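PDB 3X44: O-ureido-L-serine synthase from Streptomyces lavendulae, which catalyses the pyridoxal phosphate-dependent addition of hydroxyurea to O-acetyl-L-serine, giving O-ureido-L-serine for D-cycloserine biosynthesis. Local coordinates for residues Gly166-His171 with Glu282-Leu287. The protein carries 1 engineered substitution. Numbering follows the deposited sequence.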
loop_
_atom_site.group_PDB
_atom_site.type_symbol
_atom_site.label_atom_id
_atom_site.label_comp_id
_atom_site.label_asym_id
_atom_site.label_seq_id
_atom_site.Cartn_x
_atom_site.Cartn_y
_atom_site.Cartn_z
ATOM N N GLY A 166 -7.455 8.288 -14.941
ATOM C CA GLY A 166 -7.301 7.638 -16.229
ATOM C C GLY A 166 -8.428 6.663 -16.523
ATOM O O GLY A 166 -8.386 5.947 -17.527
ATOM N N LYS A 167 -9.438 6.644 -15.655
ATOM C CA LYS A 167 -10.578 5.741 -15.812
ATOM C C LYS A 167 -11.921 6.460 -15.853
ATOM O O LYS A 167 -12.046 7.604 -15.421
ATOM C CB LYS A 167 -10.590 4.719 -14.681
ATOM C CG LYS A 167 -9.480 3.686 -14.779
ATOM C CD LYS A 167 -9.244 3.015 -13.444
ATOM C CE LYS A 167 -7.850 2.409 -13.375
ATOM N NZ LYS A 167 -7.563 1.542 -14.555
ATOM N N ARG A 168 -12.931 5.771 -16.367
ATOM C CA ARG A 168 -14.267 6.347 -16.471
ATOM C C ARG A 168 -15.034 6.363 -15.149
ATOM O O ARG A 168 -15.100 5.358 -14.440
ATOM C CB ARG A 168 -15.083 5.583 -17.514
ATOM C CG ARG A 168 -16.557 5.970 -17.544
ATOM C CD ARG A 168 -17.192 5.652 -18.888
ATOM N NE ARG A 168 -18.582 6.096 -18.948
ATOM C CZ ARG A 168 -19.434 5.749 -19.906
ATOM N NH1 ARG A 168 -19.035 4.952 -20.891
ATOM N NH2 ARG A 168 -20.687 6.188 -19.875
ATOM N N LEU A 169 -15.602 7.522 -14.826
ATOM C CA LEU A 169 -16.408 7.708 -13.624
ATOM C C LEU A 169 -17.496 8.710 -13.997
ATOM O O LEU A 169 -17.197 9.836 -14.399
ATOM C CB LEU A 169 -15.568 8.247 -12.457
ATOM C CG LEU A 169 -16.359 8.477 -11.158
ATOM C CD1 LEU A 169 -16.981 7.167 -10.694
ATOM C CD2 LEU A 169 -15.443 9.053 -10.078
ATOM N N ASP A 170 -18.749 8.292 -13.863
ATOM C CA ASP A 170 -19.895 9.128 -14.215
ATOM C C ASP A 170 -20.721 9.699 -13.068
ATOM O O ASP A 170 -21.217 10.820 -13.165
ATOM C CB ASP A 170 -20.825 8.345 -15.142
ATOM C CG ASP A 170 -20.136 7.908 -16.408
ATOM O OD1 ASP A 170 -19.795 8.785 -17.226
ATOM O OD2 ASP A 170 -19.925 6.691 -16.576
ATOM N N HIS A 171 -20.900 8.930 -11.995
ATOM C CA HIS A 171 -21.685 9.402 -10.852
ATOM C C HIS A 171 -21.051 9.051 -9.518
ATOM O O HIS A 171 -20.495 7.966 -9.357
ATOM C CB HIS A 171 -23.084 8.790 -10.856
ATOM C CG HIS A 171 -23.732 8.754 -12.200
ATOM N ND1 HIS A 171 -24.654 9.695 -12.605
ATOM C CD2 HIS A 171 -23.607 7.879 -13.226
ATOM C CE1 HIS A 171 -25.068 9.401 -13.826
ATOM N NE2 HIS A 171 -24.448 8.305 -14.224
ATOM N N GLU A 282 -25.051 2.480 -21.632
ATOM C CA GLU A 282 -24.060 1.425 -21.476
ATOM C C GLU A 282 -22.681 2.011 -21.175
ATOM O O GLU A 282 -22.311 3.047 -21.719
ATOM C CB GLU A 282 -23.997 0.580 -22.750
ATOM C CG GLU A 282 -25.357 0.324 -23.390
ATOM C CD GLU A 282 -25.442 -1.037 -24.061
ATOM O OE1 GLU A 282 -26.537 -1.644 -24.048
ATOM O OE2 GLU A 282 -24.414 -1.499 -24.604
ATOM N N GLY A 283 -21.928 1.341 -20.308
ATOM C CA GLY A 283 -20.599 1.811 -19.950
ATOM C C GLY A 283 -20.564 2.721 -18.732
ATOM O O GLY A 283 -19.500 2.977 -18.170
ATOM N N THR A 284 -21.732 3.203 -18.321
ATOM C CA THR A 284 -21.846 4.099 -17.171
ATOM C C THR A 284 -21.211 3.505 -15.914
ATOM O O THR A 284 -21.515 2.373 -15.532
ATOM C CB THR A 284 -23.328 4.424 -16.882
ATOM O OG1 THR A 284 -23.873 5.175 -17.974
ATOM C CG2 THR A 284 -23.470 5.231 -15.596
ATOM N N VAL A 285 -20.325 4.274 -15.285
ATOM C CA VAL A 285 -19.647 3.844 -14.062
ATOM C C VAL A 285 -20.087 4.706 -12.875
ATOM O O VAL A 285 -20.068 5.937 -12.948
ATOM C CB VAL A 285 -18.113 3.942 -14.196
ATOM C CG1 VAL A 285 -17.459 3.438 -12.917
ATOM C CG2 VAL A 285 -17.635 3.124 -15.391
ATOM N N LEU A 286 -20.478 4.051 -11.785
ATOM C CA LEU A 286 -20.935 4.755 -10.595
ATOM C C LEU A 286 -20.189 4.331 -9.344
ATOM O O LEU A 286 -19.788 3.179 -9.218
ATOM C CB LEU A 286 -22.428 4.501 -10.384
ATOM C CG LEU A 286 -23.346 4.804 -11.567
ATOM C CD1 LEU A 286 -23.576 3.534 -12.397
ATOM C CD2 LEU A 286 -24.664 5.345 -11.035
ATOM N N LEU A 287 -20.016 5.276 -8.420
ATOM C CA LEU A 287 -19.343 5.023 -7.151
ATOM C C LEU A 287 -20.271 5.387 -5.995
ATOM O O LEU A 287 -20.795 6.506 -5.939
ATOM C CB LEU A 287 -18.067 5.854 -7.043
ATOM C CG LEU A 287 -17.354 5.768 -5.691
ATOM C CD1 LEU A 287 -16.775 4.356 -5.520
ATOM C CD2 LEU A 287 -16.247 6.817 -5.613
HETATM O O HOH W 1 -23.051 7.642 -18.378
#
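The carboxylate of D170 receives the backbone amide of V285: N to OD2 measures 2.8 Å with an N-H...O angle of 170°, through the anti lone pair. The syn lone pair of the same OD2 takes R168 NE in a salt bridge, also 2.8 Å, with the oxygen tilted 24° out of the guanidinium plane. D170 reaches this point because its CG stands beside its backbone N (chi1 -59°). V285 O accepts from two successive amides, D170 N at 2.9 Å and H171 N at 3.2 Å. H171 O receives L287 N at 2.9 Å, and this bond, with H171 paired to L286, gives parallel pairing of strands 171-174 and 285-290, neighbours in the mixed sheet of the pyridoxal phosphate-dependent fold.

The extended R168 side chain lays one guanidinium face over the G283 carbonyl, whose O sits 3.2 Å above the plane near its centre, where poor angles rule out a hydrogen bond from NE or NH1. A water at the guanidinium edge joins R168 NH2 to T284 OG1, which also bonds P281 O.

Van der Waals contacts lie further out. H171 CD2 is 3.5 Å from CG of L286, the side chains side by side against helix 264-278, while T284 CG2 meets the ring edge at NE2. On the other side of the sheet, L169 CD1 makes an apolar contact with L287 CB at 4.0 Å, and F164 of helix 147-164 packs on L169 and V285. One carboxylate oxygen thus couples the guanidinium of R168 to the backbone amide of V285, and both donors probably stabilise its negative charge.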